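Local coordinates for DNA ligase-like protein Rv0938/MT0965 (Mycobacterium tuberculosis, PDB 4MKY) that probably repairs DNA double-strand breaks together with Ku by non-homologous end joining, this chain being its N-terminal primase-polymerase domain, at residues R54-N59 / A106-L111; S175-L180 / R247-P252; Y183-E188 / L287-A292. All coordinates share one frame; numbering follows the deposited sequence.

Interaction 1. Residues R54-N59 / A106-L111; sequences RKRWPN and AQQAAL. With nucleotides of chain F.
Arg56 grips the backbone carbonyl of Gln108 side-on, with two of its nitrogens converging on one oxygen. Arg56 NH2 lies 2.7 Å from Gln108 O, in the carbonyl plane and on a lone pair, whereas Arg56 NE, at 2.9 Å from Gln108 O, stands above that plane. A bend at chi3 (42°) turns the guanidinium back towards the helix end. There the amide of Gln108 lies over one face, off-centre toward the rim, with OE1 nearest, its plane tilted 40° from that of the guanidinium. Arg56 NH2 also comes within 2.7 Å of O4' of DG1 of chain F, which sits at the guanidinium edge, while NH1 makes a salt bridge with Glu68. Trp57 N, 3.1 Å from Ala109 O, comes nearly in line with the C=O, though the bond is bent at its hydrogen. These acceptors become available where helix 99-108 ends in a Schellman motif, Ala109 leaving the helical path with positive phi before an inverse gamma turn centred on Ala110. Residues 56-58 belong to a probable DNA-binding element, and Pro58 CB lies 3.2 Å from N7 of DG1. Ala109 CB packs on Pro58 CA and also faces C5' of DG1. Ala110 CB is pressed against Arg54 CG at 3.4 Å. Leu111 crosses Trp57 at about a right angle, Leu111 CD1 meeting Trp57 CB at 3.6 Å and CB lying against the six-membered part of the indole.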
loop_
_atom_site.group_PDB
_atom_site.type_symbol
_atom_site.label_atom_id
_atom_site.label_comp_id
_atom_site.label_asym_id
_atom_site.label_seq_id
_atom_site.Cartn_x
_atom_site.Cartn_y
_atom_site.Cartn_z
ATOM N N ARG A 54 -16.520 8.801 -8.445
ATOM C CA ARG A 54 -16.328 9.597 -9.652
ATOM C C ARG A 54 -14.958 10.230 -9.686
ATOM O O ARG A 54 -14.494 10.794 -8.687
ATOM C CB ARG A 54 -17.363 10.732 -9.726
ATOM C CG ARG A 54 -18.730 10.327 -10.269
ATOM C CD ARG A 54 -19.847 10.823 -9.360
ATOM N NE ARG A 54 -19.863 10.061 -8.112
ATOM C CZ ARG A 54 -19.852 10.586 -6.888
ATOM N NH1 ARG A 54 -19.965 11.878 -6.715
ATOM N NH2 ARG A 54 -19.784 9.792 -5.826
ATOM N N LYS A 55 -14.338 10.194 -10.863
ATOM C CA LYS A 55 -13.233 11.096 -11.143
ATOM C C LYS A 55 -13.687 12.127 -12.174
ATOM O O LYS A 55 -14.004 11.791 -13.315
ATOM C CB LYS A 55 -12.012 10.329 -11.619
ATOM C CG LYS A 55 -10.721 11.106 -11.433
ATOM C CD LYS A 55 -9.511 10.209 -11.586
ATOM C CE LYS A 55 -8.235 11.034 -11.427
ATOM N NZ LYS A 55 -7.024 10.169 -11.644
ATOM N N ARG A 56 -13.749 13.388 -11.776
ATOM C CA ARG A 56 -14.338 14.393 -12.668
ATOM C C ARG A 56 -13.327 15.397 -13.223
ATOM O O ARG A 56 -12.540 15.983 -12.472
ATOM C CB ARG A 56 -15.473 15.109 -11.948
ATOM C CG ARG A 56 -16.344 14.176 -11.112
ATOM C CD ARG A 56 -17.318 14.943 -10.261
ATOM N NE ARG A 56 -17.886 16.047 -11.029
ATOM C CZ ARG A 56 -18.607 17.025 -10.496
ATOM N NH1 ARG A 56 -18.863 17.020 -9.189
ATOM N NH2 ARG A 56 -19.039 18.009 -11.272
ATOM N N TRP A 57 -13.363 15.606 -14.540
ATOM C CA TRP A 57 -12.537 16.626 -15.197
ATOM C C TRP A 57 -13.373 17.776 -15.783
ATOM O O TRP A 57 -13.405 17.971 -16.994
ATOM C CB TRP A 57 -11.773 15.990 -16.350
ATOM C CG TRP A 57 -10.596 15.156 -15.969
ATOM C CD1 TRP A 57 -9.274 15.493 -16.111
ATOM C CD2 TRP A 57 -10.613 13.791 -15.537
ATOM N NE1 TRP A 57 -8.475 14.436 -15.743
ATOM C CE2 TRP A 57 -9.267 13.370 -15.419
ATOM C CE3 TRP A 57 -11.632 12.878 -15.242
ATOM C CZ2 TRP A 57 -8.920 12.097 -14.988
ATOM C CZ3 TRP A 57 -11.285 11.604 -14.849
ATOM C CH2 TRP A 57 -9.942 11.232 -14.692
ATOM N N PRO A 58 -13.999 18.583 -14.934
ATOM C CA PRO A 58 -14.889 19.646 -15.436
ATOM C C PRO A 58 -14.255 20.585 -16.456
ATOM O O PRO A 58 -14.962 21.213 -17.238
ATOM C CB PRO A 58 -15.234 20.453 -14.185
ATOM C CG PRO A 58 -14.882 19.582 -13.038
ATOM C CD PRO A 58 -13.779 18.667 -13.485
ATOM N N ASN A 59 -12.958 20.825 -16.328
ATOM C CA ASN A 59 -12.284 21.717 -17.254
ATOM C C ASN A 59 -11.466 20.920 -18.236
ATOM O O ASN A 59 -10.385 21.328 -18.646
ATOM C CB ASN A 59 -11.421 22.725 -16.507
ATOM C CG ASN A 59 -12.245 23.639 -15.640
ATOM O OD1 ASN A 59 -12.530 23.318 -14.493
ATOM N ND2 ASN A 59 -12.771 24.693 -16.234
ATOM N N ALA A 106 -22.589 12.157 -16.914
ATOM C CA ALA A 106 -22.097 12.917 -18.052
ATOM C C ALA A 106 -22.058 14.402 -17.717
ATOM O O ALA A 106 -21.009 15.046 -17.870
ATOM C CB ALA A 106 -22.955 12.664 -19.300
ATOM N N GLN A 107 -23.178 14.925 -17.210
ATOM C CA GLN A 107 -23.306 16.353 -16.893
ATOM C C GLN A 107 -22.309 16.807 -15.839
ATOM O O GLN A 107 -21.950 17.985 -15.790
ATOM C CB GLN A 107 -24.725 16.683 -16.399
ATOM C CG GLN A 107 -24.838 17.968 -15.586
ATOM C CD GLN A 107 -24.726 19.243 -16.412
ATOM O OE1 GLN A 107 -24.473 19.216 -17.618
ATOM N NE2 GLN A 107 -24.917 20.375 -15.754
ATOM N N GLN A 108 -22.005 15.916 -14.898
ATOM C CA GLN A 108 -21.090 16.232 -13.814
ATOM C C GLN A 108 -19.693 16.363 -14.365
ATOM O O GLN A 108 -18.793 16.803 -13.671
ATOM C CB GLN A 108 -21.089 15.102 -12.813
ATOM C CG GLN A 108 -22.328 15.065 -11.962
ATOM C CD GLN A 108 -22.265 16.099 -10.890
ATOM O OE1 GLN A 108 -21.495 15.961 -9.934
ATOM N NE2 GLN A 108 -22.935 17.225 -11.124
ATOM N N ALA A 109 -19.527 15.952 -15.615
ATOM C CA ALA A 109 -18.216 15.776 -16.223
ATOM C C ALA A 109 -17.435 14.671 -15.513
ATOM O O ALA A 109 -16.201 14.737 -15.448
ATOM C CB ALA A 109 -17.439 17.076 -16.227
ATOM N N ALA A 110 -18.160 13.745 -14.870
ATOM C CA ALA A 110 -17.527 12.597 -14.227
ATOM C C ALA A 110 -17.092 11.644 -15.306
ATOM O O ALA A 110 -17.823 10.723 -15.623
ATOM C CB ALA A 110 -18.489 11.890 -13.290
ATOM N N LEU A 111 -15.971 11.934 -15.953
ATOM C CA LEU A 111 -15.546 11.127 -17.087
ATOM C C LEU A 111 -15.420 9.640 -16.735
ATOM O O LEU A 111 -15.891 8.784 -17.473
ATOM C CB LEU A 111 -14.237 11.685 -17.679
ATOM C CG LEU A 111 -14.326 13.130 -18.190
ATOM C CD1 LEU A 111 -12.976 13.588 -18.726
ATOM C CD2 LEU A 111 -15.425 13.314 -19.245
ATOM O OP3 DG F 1 -17.396 21.298 -16.849
ATOM P P DG F 1 -18.834 21.666 -16.934
ATOM O OP1 DG F 1 -19.273 21.472 -18.350
ATOM O OP2 DG F 1 -19.058 22.970 -16.264
ATOM O "O5'" DG F 1 -19.542 20.571 -16.022
ATOM C "C5'" DG F 1 -19.086 20.334 -14.681
ATOM C "C4'" DG F 1 -20.271 20.327 -13.746
ATOM O "O4'" DG F 1 -19.818 20.297 -12.378
ATOM C "C3'" DG F 1 -21.131 21.578 -13.831
ATOM O "O3'" DG F 1 -22.374 21.189 -13.255
ATOM C "C2'" DG F 1 -20.373 22.539 -12.935
ATOM C "C1'" DG F 1 -19.791 21.620 -11.852
ATOM N N9 DG F 1 -18.406 21.908 -11.500
ATOM C C8 DG F 1 -17.430 22.347 -12.360
ATOM N N7 DG F 1 -16.237 22.339 -11.829
ATOM C C5 DG F 1 -16.430 21.808 -10.562
ATOM C C6 DG F 1 -15.505 21.590 -9.508
ATOM O O6 DG F 1 -14.281 21.778 -9.505
ATOM N N1 DG F 1 -16.129 21.075 -8.377
ATOM C C2 DG F 1 -17.469 20.796 -8.275
ATOM N N2 DG F 1 -17.872 20.262 -7.111
ATOM N N3 DG F 1 -18.346 21.005 -9.246
ATOM C C4 DG F 1 -17.763 21.530 -10.345
#

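Interaction 2. Residues S175-L180 / R247-P252; sequences SGSKGL and RGRTHP
Ser175 and Arg247 join two loops of the primase-polymerase domain, one linking strands 171-174 and 180-186, the other running between strands 240-241 and 256-257. Both loops contribute to the probable substrate-binding site for polymerase activity, which by similarity includes Ser175 to His181 in the first and Arg247 in the second.

The hydrogen bonds across the contact come from the Arg247 guanidinium. Arg247 NE is 2.5 Å from Ser175 O, a short distance whose exact length is doubtful, in a bond with an N-H...O angle of 156° that lies almost within the guanidinium plane. NH2 adds a weak bond to the same oxygen, so the group meets the carbonyl with its NE-NH2 side. NH1 is held by a salt bridge to Glu112, which together with the Ser175 bond should limit rotation of the guanidinium. Water 1, also at the guanidinium edge, links NH2 weakly to Ser175 OG.

Ser177 OG sits over a face of the Arg247 guanidinium, 3.0 Å from Arg247 CZ, where the angle is poor for bonding to NH2. The same hydroxyl lies over a face of the more exposed Arg249 guanidinium, offset towards its rim, and Arg249 CD reaches Gly176 O at 3.3 Å. Gly176 has positive phi, and Gly176 CA passes 4.0 Å from Arg247 NE.

Within the 175-180 loop, further bonds tie Ser175 to Gly179. With chi1 at 68°, Ser175 OG folds back over its own backbone and donates to Gly179 O at 2.9 Å, arriving above the carbonyl plane, on the same face as Ser175 N.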
loop_
_atom_site.group_PDB
_atom_site.type_symbol
_atom_site.label_atom_id
_atom_site.label_comp_id
_atom_site.label_asym_id
_atom_site.label_seq_id
_atom_site.Cartn_x
_atom_site.Cartn_y
_atom_site.Cartn_z
ATOM N N SER A 175 -8.448 -1.548 -20.336
ATOM C CA SER A 175 -8.848 -0.617 -19.276
ATOM C C SER A 175 -8.979 0.814 -19.756
ATOM O O SER A 175 -9.615 1.630 -19.079
ATOM C CB SER A 175 -7.858 -0.680 -18.109
ATOM O OG SER A 175 -6.581 -0.168 -18.473
ATOM N N GLY A 176 -8.417 1.119 -20.927
ATOM C CA GLY A 176 -8.511 2.459 -21.476
ATOM C C GLY A 176 -7.184 3.169 -21.314
ATOM O O GLY A 176 -6.901 4.169 -21.996
ATOM N N SER A 177 -6.315 2.565 -20.517
ATOM C CA SER A 177 -5.010 3.126 -20.250
ATOM C C SER A 177 -3.885 2.245 -20.734
ATOM O O SER A 177 -3.401 2.376 -21.859
ATOM C CB SER A 177 -4.817 3.296 -18.758
ATOM O OG SER A 177 -5.781 4.206 -18.274
ATOM N N LYS A 178 -3.385 1.449 -19.804
ATOM C CA LYS A 178 -2.185 0.666 -20.006
ATOM C C LYS A 178 -2.502 -0.751 -19.529
ATOM O O LYS A 178 -1.916 -1.735 -19.968
ATOM C CB LYS A 178 -1.097 1.272 -19.131
ATOM C CG LYS A 178 0.272 0.610 -19.157
ATOM C CD LYS A 178 1.329 1.577 -18.590
ATOM C CE LYS A 178 2.712 0.933 -18.576
ATOM N NZ LYS A 178 3.739 1.607 -17.731
ATOM N N GLY A 179 -3.513 -0.851 -18.690
ATOM C CA GLY A 179 -3.769 -2.092 -17.993
ATOM C C GLY A 179 -4.757 -2.948 -18.716
ATOM O O GLY A 179 -5.409 -2.511 -19.658
ATOM N N LEU A 180 -4.862 -4.190 -18.288
ATOM C CA LEU A 180 -5.828 -5.084 -18.869
ATOM C C LEU A 180 -6.504 -5.726 -17.678
ATOM O O LEU A 180 -5.805 -6.135 -16.749
ATOM C CB LEU A 180 -5.114 -6.111 -19.740
ATOM C CG LEU A 180 -5.927 -7.263 -20.292
ATOM C CD1 LEU A 180 -6.336 -6.917 -21.717
ATOM C CD2 LEU A 180 -5.096 -8.530 -20.258
ATOM N N ARG A 247 -12.345 7.409 -20.122
ATOM C CA ARG A 247 -11.063 7.614 -19.449
ATOM C C ARG A 247 -10.582 9.045 -19.402
ATOM O O ARG A 247 -10.611 9.737 -20.403
ATOM C CB ARG A 247 -9.985 6.792 -20.112
ATOM C CG ARG A 247 -9.249 5.948 -19.112
ATOM C CD ARG A 247 -10.225 5.051 -18.377
ATOM N NE ARG A 247 -9.510 3.886 -17.903
ATOM C CZ ARG A 247 -8.523 3.930 -17.027
ATOM N NH1 ARG A 247 -8.286 5.034 -16.369
ATOM N NH2 ARG A 247 -7.894 2.827 -16.696
ATOM N N GLY A 248 -10.079 9.473 -18.243
ATOM C CA GLY A 248 -9.525 10.813 -18.108
ATOM C C GLY A 248 -8.205 11.001 -18.854
ATOM O O GLY A 248 -7.274 11.647 -18.347
ATOM N N ARG A 249 -8.147 10.531 -20.094
ATOM C CA ARG A 249 -6.897 10.486 -20.838
ATOM C C ARG A 249 -6.912 11.442 -22.007
ATOM O O ARG A 249 -7.968 11.947 -22.383
ATOM C CB ARG A 249 -6.631 9.069 -21.352
ATOM C CG ARG A 249 -5.871 8.179 -20.380
ATOM C CD ARG A 249 -5.383 6.933 -21.098
ATOM N NE ARG A 249 -4.050 6.474 -20.680
ATOM C CZ ARG A 249 -3.311 7.030 -19.731
ATOM N NH1 ARG A 249 -3.782 8.050 -19.025
ATOM N NH2 ARG A 249 -2.106 6.527 -19.463
ATOM N N THR A 250 -5.742 11.682 -22.598
ATOM C CA THR A 250 -5.635 12.550 -23.765
ATOM C C THR A 250 -6.750 12.263 -24.751
ATOM O O THR A 250 -7.491 13.163 -25.155
ATOM C CB THR A 250 -4.308 12.331 -24.491
ATOM O OG1 THR A 250 -3.236 12.564 -23.579
ATOM C CG2 THR A 250 -4.158 13.305 -25.649
ATOM N N HIS A 251 -6.780 11.025 -25.225
ATOM C CA HIS A 251 -7.831 10.564 -26.129
ATOM C C HIS A 251 -8.916 9.868 -25.317
ATOM O O HIS A 251 -8.620 9.270 -24.298
ATOM C CB HIS A 251 -7.269 9.588 -27.162
ATOM C CG HIS A 251 -6.258 10.196 -28.078
ATOM N ND1 HIS A 251 -4.897 10.119 -27.849
ATOM C CD2 HIS A 251 -6.409 10.899 -29.227
ATOM C CE1 HIS A 251 -4.255 10.763 -28.810
ATOM N NE2 HIS A 251 -5.149 11.245 -29.661
ATOM N N PRO A 252 -10.170 9.940 -25.772
ATOM C CA PRO A 252 -11.292 9.409 -24.998
ATOM C C PRO A 252 -11.424 7.900 -25.102
ATOM O O PRO A 252 -12.359 7.399 -25.726
ATOM C CB PRO A 252 -12.518 10.102 -25.612
ATOM C CG PRO A 252 -12.085 10.574 -26.971
ATOM C CD PRO A 252 -10.583 10.566 -27.046
HETATM O O HOH W 1 -6.013 0.956 -15.313
#

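Interaction 3. Residues Y183-E188 / L287-A292; sequences YTPLDE and LERLDA
Asp187 and Arg289 face each other end-on, carboxylate and guanidinium planes only 24° apart, in a bidentate salt bridge. Arg289 NH1 bonds Asp187 OD1 at 2.7 Å and Arg289 NH2 bonds Asp187 OD2 at 2.8 Å, each oxygen using its syn lone pair and each lying close to the guanidinium plane. A weaker bond from NH2 to OD1 closes the pairing. The Arg289 chain leaves with CG anti to the backbone N (chi1 169°) and bends at chi2, which carries the guanidinium across Pro185. The Pro185 and Arg289 side chains cross at about a right angle: Pro185 CG lies over one face of the guanidinium, and Pro185 CB is 3.6 Å from Arg289 NH1. Its edge thus meets the carboxylate while a face packs on the proline ring.

Inward of this pair, Leu290 stands at about a right angle to Pro185 and crosses Tyr183 obliquely. Leu290 CD1 rests by Pro185 N and 3.8 Å from Pro185 CD, and it also reaches Tyr183 CB, which Leu290 CD2 meets at 3.9 Å. The contact joins strand 180-186 of the mixed sheet to the irregular chain that follows helix 273-283. Strand 171-174 lies alongside, with Phe171 touching Arg289 and Val173 touching Tyr183, while strand 129-143 flanks the other edge and contributes Arg136 and Val138 to the surroundings of Tyr183.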
loop_
_atom_site.group_PDB
_atom_site.type_symbol
_atom_site.label_atom_id
_atom_site.label_comp_id
_atom_site.label_asym_id
_atom_site.label_seq_id
_atom_site.Cartn_x
_atom_site.Cartn_y
_atom_site.Cartn_z
ATOM N N TYR A 183 -12.509 -10.020 -15.460
ATOM C CA TYR A 183 -13.608 -10.204 -14.525
ATOM C C TYR A 183 -14.086 -11.618 -14.581
ATOM O O TYR A 183 -14.183 -12.182 -15.654
ATOM C CB TYR A 183 -14.783 -9.298 -14.892
ATOM C CG TYR A 183 -14.531 -7.839 -14.575
ATOM C CD1 TYR A 183 -13.964 -6.991 -15.525
ATOM C CD2 TYR A 183 -14.941 -7.291 -13.362
ATOM C CE1 TYR A 183 -13.816 -5.635 -15.277
ATOM C CE2 TYR A 183 -14.764 -5.944 -13.099
ATOM C CZ TYR A 183 -14.243 -5.121 -14.065
ATOM O OH TYR A 183 -14.026 -3.796 -13.754
ATOM N N THR A 184 -14.560 -12.099 -13.434
ATOM C CA THR A 184 -15.102 -13.404 -13.288
ATOM C C THR A 184 -16.392 -13.324 -12.492
ATOM O O THR A 184 -16.430 -12.736 -11.402
ATOM C CB THR A 184 -14.120 -14.303 -12.504
ATOM O OG1 THR A 184 -13.038 -14.729 -13.362
ATOM C CG2 THR A 184 -14.864 -15.490 -11.926
ATOM N N PRO A 185 -17.459 -13.951 -13.011
ATOM C CA PRO A 185 -18.712 -14.059 -12.295
ATOM C C PRO A 185 -18.611 -14.998 -11.112
ATOM O O PRO A 185 -17.947 -16.026 -11.155
ATOM C CB PRO A 185 -19.659 -14.643 -13.335
ATOM C CG PRO A 185 -18.788 -15.401 -14.264
ATOM C CD PRO A 185 -17.498 -14.621 -14.325
ATOM N N LEU A 186 -19.300 -14.664 -10.048
ATOM C CA LEU A 186 -19.392 -15.567 -8.934
ATOM C C LEU A 186 -20.888 -15.796 -8.790
ATOM O O LEU A 186 -21.580 -14.997 -8.161
ATOM C CB LEU A 186 -18.797 -14.899 -7.707
ATOM C CG LEU A 186 -17.319 -14.439 -7.807
ATOM C CD1 LEU A 186 -16.871 -13.741 -6.538
ATOM C CD2 LEU A 186 -16.375 -15.582 -8.099
ATOM N N ASP A 187 -21.426 -16.713 -9.578
ATOM C CA ASP A 187 -22.876 -16.925 -9.557
ATOM C C ASP A 187 -23.300 -17.179 -8.127
ATOM O O ASP A 187 -24.436 -16.938 -7.740
ATOM C CB ASP A 187 -23.280 -18.098 -10.439
ATOM C CG ASP A 187 -22.587 -18.069 -11.792
ATOM O OD1 ASP A 187 -22.543 -17.026 -12.450
ATOM O OD2 ASP A 187 -22.201 -19.142 -12.263
ATOM N N GLU A 188 -22.349 -17.592 -7.315
ATOM C CA GLU A 188 -22.627 -17.753 -5.908
ATOM C C GLU A 188 -21.710 -16.806 -5.132
ATOM O O GLU A 188 -20.518 -17.085 -4.994
ATOM C CB GLU A 188 -22.387 -19.209 -5.556
ATOM C CG GLU A 188 -22.640 -19.607 -4.131
ATOM C CD GLU A 188 -21.984 -20.939 -3.820
ATOM O OE1 GLU A 188 -20.890 -21.216 -4.406
ATOM O OE2 GLU A 188 -22.561 -21.704 -3.009
ATOM N N LEU A 287 -20.120 -8.676 -21.903
ATOM C CA LEU A 287 -20.048 -9.077 -20.494
ATOM C C LEU A 287 -21.409 -9.497 -19.909
ATOM O O LEU A 287 -21.564 -9.535 -18.689
ATOM C CB LEU A 287 -19.504 -7.944 -19.646
ATOM C CG LEU A 287 -18.120 -7.362 -19.922
ATOM C CD1 LEU A 287 -17.952 -6.178 -19.007
ATOM C CD2 LEU A 287 -16.989 -8.373 -19.722
ATOM N N GLU A 288 -22.411 -9.692 -20.762
ATOM C CA GLU A 288 -23.736 -10.099 -20.307
ATOM C C GLU A 288 -23.719 -11.145 -19.201
ATOM O O GLU A 288 -24.458 -11.028 -18.241
ATOM C CB GLU A 288 -24.589 -10.611 -21.474
ATOM C CG GLU A 288 -25.242 -9.487 -22.269
ATOM C CD GLU A 288 -26.154 -9.987 -23.370
ATOM O OE1 GLU A 288 -26.444 -11.217 -23.391
ATOM O OE2 GLU A 288 -26.574 -9.147 -24.214
ATOM N N ARG A 289 -22.872 -12.159 -19.345
ATOM C CA ARG A 289 -22.793 -13.281 -18.411
ATOM C C ARG A 289 -22.421 -12.840 -16.997
ATOM O O ARG A 289 -22.625 -13.573 -16.031
ATOM C CB ARG A 289 -21.724 -14.252 -18.913
ATOM C CG ARG A 289 -21.322 -15.336 -17.951
ATOM C CD ARG A 289 -22.421 -16.359 -17.863
ATOM N NE ARG A 289 -22.084 -17.496 -17.038
ATOM C CZ ARG A 289 -22.148 -17.480 -15.717
ATOM N NH1 ARG A 289 -22.358 -16.333 -15.086
ATOM N NH2 ARG A 289 -21.926 -18.594 -15.022
ATOM N N LEU A 290 -21.957 -11.609 -16.869
ATOM C CA LEU A 290 -21.281 -11.191 -15.675
ATOM C C LEU A 290 -22.232 -10.733 -14.583
ATOM O O LEU A 290 -22.044 -11.055 -13.402
ATOM C CB LEU A 290 -20.298 -10.084 -16.020
ATOM C CG LEU A 290 -19.295 -9.738 -14.963
ATOM C CD1 LEU A 290 -18.350 -10.913 -14.818
ATOM C CD2 LEU A 290 -18.519 -8.521 -15.415
ATOM N N ASP A 291 -23.234 -9.954 -14.952
ATOM C CA ASP A 291 -24.163 -9.506 -13.945
ATOM C C ASP A 291 -25.589 -9.825 -14.363
ATOM O O ASP A 291 -26.374 -8.921 -14.630
ATOM C CB ASP A 291 -24.007 -8.008 -13.693
ATOM C CG ASP A 291 -22.686 -7.664 -13.047
ATOM O OD1 ASP A 291 -22.513 -7.895 -11.819
ATOM O OD2 ASP A 291 -21.834 -7.081 -13.754
ATOM N N ALA A 292 -25.879 -11.102 -14.575
ATOM C CA ALA A 292 -27.262 -11.537 -14.602
ATOM C C ALA A 292 -27.736 -11.333 -13.169
ATOM O O ALA A 292 -27.159 -11.874 -12.220
ATOM C CB ALA A 292 -27.343 -13.000 -14.974
#

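All three contacts bring distant parts of the chain together in one primase-polymerase domain. Interaction 1 lies on the DNA-contacting side, with strand 53-56 of the four-stranded antiparallel sheet; interactions 2 and 3 border the mixed sheet, where their first segments adjoin along strand 180-186. Centres of interactions 1 and 2 are 15 Å apart, yet they touch where Trp57 CZ2 packs 3.4 Å from Gly248 CA, so the DNA-contacting element adjoins the loop that carries Arg247, a probable substrate-binding residue. Interaction 3 is 23 Å from interaction 2 and 28 Å from interaction 1, centre to centre, across the middle of the chain. Interaction 1 closes before the others open, whereas the segments of interactions 2 and 3 alternate in sequence.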